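Local coordinates for probable membrane transporter protein MamO (PDB 5HMA) that promotes magnetite formation in magnetotactic bacteria through a protease-like but probably inactive domain that binds transition metals, and helps activate the protease MamE, at residues H86-M89 with A90-Q93; A141-S144 with W145-G149; A180-I183 with V184-Q188. All coordinates share one frame; numbering follows the deposited sequence.

Contact 1. Residues H86-M89 with A90-Q93; sequences HFRM and ADVQ
Arg88 and Asp91 pair twice, once through the backbone and once through their charged ends. The amide N of Asp91 donates to the carbonyl O of Arg88 over 2.9 Å, the i to i+3 bond that closes a short 3-10 turn. On the outer side of this turn NH1 of Arg88 forms a salt bridge with OD1 of Asp91 at 3.2 Å. The guanidinium and carboxylate planes stand 83° apart, so the two groups do not meet flat in a two-pronged fork; the same nitrogen serves both carboxylate oxygens, and its hydrogen bond to OD2 is weak. The arginine leaves its backbone with CG beside its own N and runs extended to CD, which lies 3.5 Å from OD2 of Asp91; the bend at chi3 (56°) then turns the guanidinium so that NH1 meets the carboxylate. One residue on, the turn repeats more loosely: the N of Val92 reaches the O of Met89 at 3.3 Å in a weak bond.

Ahead of the turn, ND1 of His86 donates to the O of Phe87 at 2.9 Å, approaching from above the carbonyl plane, while the phenyl ring of Phe87 is buried against Pro151 and Val153 of strand 151-153. The apolar face of the turn belongs to Met89 and Val92, whose side chains run side by side in the same direction, CE of Met89 lying 3.9 Å from CG2 of Val92. Both lean on helix 180-185, Met89 on Ile183 and Val184, Val92 on Ala180. The charged pair lies on one face of the turn and the apolar pair faces the helix. It belongs to the connection between strand 73-78 of the first barrel and strand 100-106 of the second sheet, the interdomain linker of the two-barrel trypsin-like fold, here packed against the C-terminal helix.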
loop_
_atom_site.group_PDB
_atom_site.type_symbol
_atom_site.label_atom_id
_atom_site.label_comp_id
_atom_site.label_asym_id
_atom_site.label_seq_id
_atom_site.Cartn_x
_atom_site.Cartn_y
_atom_site.Cartn_z
ATOM N N HIS A 86 10.769 -3.322 7.555
ATOM C CA HIS A 86 10.254 -2.878 6.261
ATOM C C HIS A 86 10.314 -4.017 5.279
ATOM O O HIS A 86 11.088 -4.946 5.469
ATOM C CB HIS A 86 11.097 -1.710 5.728
ATOM C CG HIS A 86 12.545 -2.067 5.565
ATOM N ND1 HIS A 86 13.090 -2.442 4.354
ATOM C CD2 HIS A 86 13.546 -2.168 6.475
ATOM C CE1 HIS A 86 14.369 -2.736 4.519
ATOM N NE2 HIS A 86 14.671 -2.582 5.798
ATOM N N PHE A 87 9.540 -3.923 4.207
ATOM C CA PHE A 87 9.705 -4.831 3.077
ATOM C C PHE A 87 11.067 -4.633 2.414
ATOM O O PHE A 87 11.481 -3.503 2.150
ATOM C CB PHE A 87 8.581 -4.615 2.057
ATOM C CG PHE A 87 7.246 -5.099 2.540
ATOM C CD1 PHE A 87 6.963 -6.468 2.569
ATOM C CD2 PHE A 87 6.279 -4.199 2.976
ATOM C CE1 PHE A 87 5.730 -6.938 3.023
ATOM C CE2 PHE A 87 5.029 -4.655 3.437
ATOM C CZ PHE A 87 4.759 -6.031 3.462
ATOM N N ARG A 88 11.766 -5.727 2.143
ATOM C CA ARG A 88 13.020 -5.638 1.395
ATOM C C ARG A 88 12.744 -5.576 -0.100
ATOM O O ARG A 88 12.200 -6.529 -0.675
ATOM C CB ARG A 88 13.923 -6.833 1.690
ATOM C CG ARG A 88 14.243 -7.073 3.150
ATOM C CD ARG A 88 15.266 -8.199 3.259
ATOM N NE ARG A 88 16.467 -7.904 2.478
ATOM C CZ ARG A 88 17.173 -8.807 1.800
ATOM N NH1 ARG A 88 16.800 -10.081 1.797
ATOM N NH2 ARG A 88 18.252 -8.432 1.121
ATOM N N MET A 89 13.126 -4.473 -0.738
ATOM C CA MET A 89 12.857 -4.294 -2.167
ATOM C C MET A 89 13.590 -5.314 -3.043
ATOM O O MET A 89 13.130 -5.647 -4.134
ATOM C CB MET A 89 13.215 -2.872 -2.605
ATOM C CG MET A 89 12.321 -1.809 -1.973
ATOM S SD MET A 89 10.561 -2.128 -2.231
ATOM C CE MET A 89 10.468 -1.896 -4.006
ATOM N N ALA A 90 14.720 -5.817 -2.562
ATOM C CA ALA A 90 15.432 -6.877 -3.263
ATOM C C ALA A 90 14.609 -8.172 -3.317
ATOM O O ALA A 90 14.821 -9.001 -4.199
ATOM C CB ALA A 90 16.777 -7.135 -2.602
ATOM N N ASP A 91 13.670 -8.337 -2.387
ATOM C CA ASP A 91 12.881 -9.573 -2.286
ATOM C C ASP A 91 11.563 -9.505 -3.049
ATOM O O ASP A 91 10.767 -10.445 -3.008
ATOM C CB ASP A 91 12.573 -9.914 -0.824
ATOM C CG ASP A 91 13.794 -10.368 -0.055
ATOM O OD1 ASP A 91 14.870 -10.540 -0.671
ATOM O OD2 ASP A 91 13.668 -10.563 1.173
ATOM N N VAL A 92 11.329 -8.387 -3.724
ATOM C CA VAL A 92 10.114 -8.197 -4.515
ATOM C C VAL A 92 9.946 -9.332 -5.529
ATOM O O VAL A 92 10.921 -9.729 -6.182
ATOM C CB VAL A 92 10.157 -6.825 -5.194
ATOM C CG1 VAL A 92 9.395 -6.837 -6.495
ATOM C CG2 VAL A 92 9.642 -5.747 -4.225
ATOM N N GLN A 93 8.736 -9.886 -5.637
ATOM C CA GLN A 93 8.487 -10.991 -6.591
ATOM C C GLN A 93 7.277 -10.723 -7.476
ATOM O O GLN A 93 6.365 -9.985 -7.091
ATOM C CB GLN A 93 8.257 -12.327 -5.869
ATOM C CG GLN A 93 9.256 -12.686 -4.789
ATOM C CD GLN A 93 10.466 -13.399 -5.328
ATOM O OE1 GLN A 93 10.504 -13.782 -6.502
ATOM N NE2 GLN A 93 11.475 -13.585 -4.473
#

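Contact 2. Residues A141-S144 with W145-G149; sequences AVYS and WEQTG
Gln147 swings its CG away from its own carbonyl carbon (chi1 -71°) and then runs extended, which carries its amide back alongside residues 141-144 to meet Ala141, Tyr143 and Ser144. The loop is the one that, in active trypsin-like proteases, bears the nucleophilic serine and the oxyanion hole; judging by the family's Gly-Gly-Pro sequence that follows, Thr148 probably stands where that serine would be, its OG1 hydrogen-bonded to the N of Ala165 and its side chain touching His39.

The amide of Gln147 works as a clamp. Its OE1 accepts two backbone bonds, a short one of 2.6 Å from the N of Tyr143, lying in the carbonyl plane, and another of 2.9 Å from the N of Ser144, tilted 23° from it. The NE2 end donates to the O of Ala141 at 3.2 Å, so both ends of the buried amide are engaged and its rotation is fixed; Ala103 O adds a weak second acceptor for NE2. The ring of Tyr143 crosses the glutamine at about a right angle, with the planes of ring and amide 66° apart, and makes a cation-pi contact with Arg115.

From Ser144 the chain enters a 3-10 turn. The N of Gln147 returns to the O of Ser144 at 2.9 Å, and the hydroxyl of Ser144 closes an ST turn. There OG accepts from the N of Glu146 at 3.0 Å, while CG of Glu146 sits 3.3 Å above the centre of the Trp145 ring.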
loop_
_atom_site.group_PDB
_atom_site.type_symbol
_atom_site.label_atom_id
_atom_site.label_comp_id
_atom_site.label_asym_id
_atom_site.label_seq_id
_atom_site.Cartn_x
_atom_site.Cartn_y
_atom_site.Cartn_z
ATOM N N ALA A 141 -8.445 -10.705 -2.947
ATOM C CA ALA A 141 -7.910 -10.495 -1.592
ATOM C C ALA A 141 -8.222 -9.084 -1.097
ATOM O O ALA A 141 -8.190 -8.812 0.100
ATOM C CB ALA A 141 -6.403 -10.738 -1.546
ATOM N N VAL A 142 -8.505 -8.189 -2.035
ATOM C CA VAL A 142 -8.866 -6.811 -1.717
ATOM C C VAL A 142 -10.387 -6.684 -1.636
ATOM O O VAL A 142 -11.083 -6.805 -2.646
ATOM C CB VAL A 142 -8.275 -5.857 -2.753
ATOM C CG1 VAL A 142 -8.784 -4.433 -2.542
ATOM C CG2 VAL A 142 -6.740 -5.941 -2.725
ATOM N N TYR A 143 -10.902 -6.465 -0.428
ATOM C CA TYR A 143 -12.348 -6.434 -0.202
ATOM C C TYR A 143 -12.828 -5.090 0.372
ATOM O O TYR A 143 -14.028 -4.817 0.392
ATOM C CB TYR A 143 -12.764 -7.582 0.740
ATOM C CG TYR A 143 -12.344 -7.366 2.183
ATOM C CD1 TYR A 143 -11.030 -7.593 2.595
ATOM C CD2 TYR A 143 -13.261 -6.929 3.136
ATOM C CE1 TYR A 143 -10.640 -7.377 3.915
ATOM C CE2 TYR A 143 -12.884 -6.717 4.457
ATOM C CZ TYR A 143 -11.575 -6.939 4.845
ATOM O OH TYR A 143 -11.210 -6.722 6.160
ATOM N N SER A 144 -11.900 -4.260 0.848
ATOM C CA SER A 144 -12.278 -3.026 1.539
ATOM C C SER A 144 -11.499 -1.810 1.052
ATOM O O SER A 144 -10.308 -1.897 0.784
ATOM C CB SER A 144 -12.080 -3.174 3.053
ATOM O OG SER A 144 -12.172 -1.916 3.724
ATOM N N TRP A 145 -12.181 -0.672 0.966
ATOM C CA TRP A 145 -11.537 0.590 0.648
ATOM C C TRP A 145 -10.348 0.877 1.577
ATOM O O TRP A 145 -9.389 1.537 1.180
ATOM C CB TRP A 145 -12.556 1.734 0.716
ATOM C CG TRP A 145 -13.076 2.002 2.080
ATOM C CD1 TRP A 145 -14.145 1.409 2.680
ATOM C CD2 TRP A 145 -12.557 2.951 3.027
ATOM N NE1 TRP A 145 -14.326 1.926 3.940
ATOM C CE2 TRP A 145 -13.368 2.877 4.177
ATOM C CE3 TRP A 145 -11.489 3.856 3.010
ATOM C CZ2 TRP A 145 -13.142 3.670 5.303
ATOM C CZ3 TRP A 145 -11.266 4.641 4.127
ATOM C CH2 TRP A 145 -12.089 4.543 5.259
ATOM N N GLU A 146 -10.386 0.349 2.795
ATOM C CA GLU A 146 -9.311 0.597 3.753
ATOM C C GLU A 146 -8.012 -0.108 3.395
ATOM O O GLU A 146 -6.949 0.247 3.903
ATOM C CB GLU A 146 -9.761 0.190 5.153
ATOM C CG GLU A 146 -11.084 0.830 5.518
ATOM C CD GLU A 146 -11.401 0.721 6.984
ATOM O OE1 GLU A 146 -11.180 1.721 7.716
ATOM O OE2 GLU A 146 -11.874 -0.366 7.395
ATOM N N GLN A 147 -8.085 -1.097 2.510
ATOM C CA GLN A 147 -6.885 -1.834 2.096
ATOM C C GLN A 147 -6.130 -1.083 1.016
ATOM O O GLN A 147 -5.001 -1.431 0.666
ATOM C CB GLN A 147 -7.247 -3.231 1.587
ATOM C CG GLN A 147 -7.699 -4.198 2.656
ATOM C CD GLN A 147 -8.287 -5.453 2.051
ATOM O OE1 GLN A 147 -9.269 -5.384 1.310
ATOM N NE2 GLN A 147 -7.684 -6.610 2.347
ATOM N N THR A 148 -6.766 -0.056 0.470
ATOM C CA THR A 148 -6.159 0.708 -0.612
ATOM C C THR A 148 -4.836 1.297 -0.147
ATOM O O THR A 148 -4.758 1.850 0.949
ATOM C CB THR A 148 -7.119 1.809 -1.098
ATOM O OG1 THR A 148 -8.195 1.195 -1.817
ATOM C CG2 THR A 148 -6.413 2.795 -1.990
ATOM N N GLY A 149 -3.790 1.146 -0.962
ATOM C CA GLY A 149 -2.481 1.672 -0.613
ATOM C C GLY A 149 -1.623 0.691 0.184
ATOM O O GLY A 149 -0.411 0.877 0.308
#

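Contact 3. Residues A180-I183 with V184-Q188; sequences AQVI and VSHLQ. With NI (nickel (II) ion), chain C.
His186, held from behind by the carbonyl of Val182, presents NE2 to a nickel ion at 2.2 Å. Three waters occupy further positions on the metal, and His71, whose ring meets that of His186 edge-to-face, supplies the other protein nitrogen.

The second shell comes from the last turn of helix 180-185. The O of Val182 accepts twice from the one histidine: from its backbone N at 3.1 Å, as an ordinary helical bond, and from ND1 at 2.9 Å, with the oxygen at the edge of the imidazole and close to its plane. With its imidazole on the backbone-N side of CB, the histidine brings ND1 back to this oxygen. The ND1 bond on one side and the nickel at NE2 on the other together fix the ring's rotation, and CG1 of Val182, 3.7 Å from ND1, supports it.

Further back, Ser185 grips the O of Gln181 in the same double fashion. Its N and OG, both 3.1 Å from that oxygen, approach from opposite faces of the carbonyl plane. Away from the metal, Ile183 and Leu187 lie side by side, CG2 to CD1 3.6 Å, and both rest on Ile35 of the first barrel, tying the helix end to it.

Because NE2 spends its lone pair on nickel, the ring's proton probably sits on ND1, where it meets the Val182 carbonyl, consistent with a neutral imidazole ligand. The carbonyl probably polarises the imidazole a little and makes NE2 a better donor to nickel, a second-shell effect in keeping with the domain's role in binding transition metals.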
loop_
_atom_site.group_PDB
_atom_site.type_symbol
_atom_site.label_atom_id
_atom_site.label_comp_id
_atom_site.label_asym_id
_atom_site.label_seq_id
_atom_site.Cartn_x
_atom_site.Cartn_y
_atom_site.Cartn_z
ATOM N N ALA A 180 4.827 -4.751 -7.871
ATOM C CA ALA A 180 5.913 -4.130 -7.122
ATOM C C ALA A 180 7.079 -3.703 -8.019
ATOM O O ALA A 180 7.828 -2.798 -7.666
ATOM C CB ALA A 180 6.404 -5.071 -6.031
ATOM N N GLN A 181 7.229 -4.338 -9.179
ATOM C CA GLN A 181 8.314 -3.986 -10.097
ATOM C C GLN A 181 8.206 -2.533 -10.566
ATOM O O GLN A 181 9.210 -1.884 -10.882
ATOM C CB GLN A 181 8.328 -4.929 -11.306
ATOM C CG GLN A 181 9.466 -4.668 -12.293
ATOM C CD GLN A 181 10.842 -4.634 -11.626
ATOM O OE1 GLN A 181 11.099 -5.348 -10.648
ATOM N NE2 GLN A 181 11.731 -3.796 -12.155
ATOM N N VAL A 182 6.976 -2.032 -10.603
ATOM C CA VAL A 182 6.712 -0.649 -10.972
ATOM C C VAL A 182 7.416 0.287 -9.991
ATOM O O VAL A 182 7.979 1.308 -10.384
ATOM C CB VAL A 182 5.191 -0.386 -11.031
ATOM C CG1 VAL A 182 4.881 1.097 -10.902
ATOM C CG2 VAL A 182 4.601 -0.977 -12.317
ATOM N N ILE A 183 7.408 -0.082 -8.714
ATOM C CA ILE A 183 8.106 0.693 -7.695
ATOM C C ILE A 183 9.596 0.787 -7.990
ATOM O O ILE A 183 10.170 1.876 -8.012
ATOM C CB ILE A 183 7.892 0.092 -6.301
ATOM C CG1 ILE A 183 6.405 0.049 -5.950
ATOM C CG2 ILE A 183 8.668 0.882 -5.253
ATOM C CD1 ILE A 183 6.123 -0.691 -4.646
ATOM N N VAL A 184 10.221 -0.365 -8.204
ATOM C CA VAL A 184 11.653 -0.430 -8.458
ATOM C C VAL A 184 12.081 0.467 -9.617
ATOM O O VAL A 184 13.018 1.263 -9.488
ATOM C CB VAL A 184 12.082 -1.874 -8.733
ATOM C CG1 VAL A 184 13.586 -1.938 -8.997
ATOM C CG2 VAL A 184 11.667 -2.779 -7.576
ATOM N N SER A 185 11.389 0.336 -10.744
ATOM C CA SER A 185 11.801 0.996 -11.982
ATOM C C SER A 185 11.490 2.491 -11.992
ATOM O O SER A 185 12.202 3.270 -12.623
ATOM C CB SER A 185 11.137 0.323 -13.181
ATOM O OG SER A 185 9.735 0.290 -13.014
ATOM N N HIS A 186 10.433 2.892 -11.291
ATOM C CA HIS A 186 10.053 4.302 -11.259
ATOM C C HIS A 186 10.698 5.021 -10.068
ATOM O O HIS A 186 10.410 6.190 -9.808
ATOM C CB HIS A 186 8.522 4.456 -11.227
ATOM C CG HIS A 186 7.846 4.092 -12.519
ATOM N ND1 HIS A 186 7.570 2.789 -12.876
ATOM C CD2 HIS A 186 7.399 4.861 -13.543
ATOM C CE1 HIS A 186 6.985 2.769 -14.061
ATOM N NE2 HIS A 186 6.868 4.013 -14.486
ATOM N N LEU A 187 11.588 4.332 -9.360
ATOM C CA LEU A 187 12.256 4.934 -8.211
ATOM C C LEU A 187 13.766 4.784 -8.244
ATOM O O LEU A 187 14.439 4.948 -7.225
ATOM C CB LEU A 187 11.731 4.328 -6.920
ATOM C CG LEU A 187 10.349 4.842 -6.543
ATOM C CD1 LEU A 187 9.948 4.280 -5.198
ATOM C CD2 LEU A 187 10.346 6.367 -6.529
ATOM N N GLN A 188 14.308 4.492 -9.415
ATOM C CA GLN A 188 15.744 4.303 -9.528
ATOM C C GLN A 188 16.499 5.636 -9.467
ATOM O O GLN A 188 17.672 5.705 -9.823
ATOM C CB GLN A 188 16.070 3.546 -10.814
ATOM C CG GLN A 188 15.300 4.029 -12.028
ATOM C CD GLN A 188 15.488 3.117 -13.226
ATOM O OE1 GLN A 188 15.519 1.893 -13.088
ATOM N NE2 GLN A 188 15.622 3.710 -14.409
HETATM NI NI NI C . 5.273 3.558 -15.872
HETATM O O HOH W 1 4.670 5.660 -15.642
HETATM O O HOH W 2 5.855 1.436 -16.051
HETATM O O HOH W 3 3.541 3.298 -17.252
#

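Contacts 1 and 3 are neighbours on one side of the domain and share an apolar seam: CE of Met89 lies 3.5 Å from CG2 of Ile183, and CG1 of Val92 3.5 Å from CB of Ala180. The linker turn thus meets the C-terminal helix just past which the metal ligand sits. Contact 2, its centre about 21 Å from those of the other two, lies across the domain's centre and touches neither. Contact 1 is a surface turn with a charged pair outside; contact 2, half of its touching residues buried, relies on neutral amide and hydroxyl groups bonded to backbone; contact 3, partly buried, combines helix-end bonds with metal coordination.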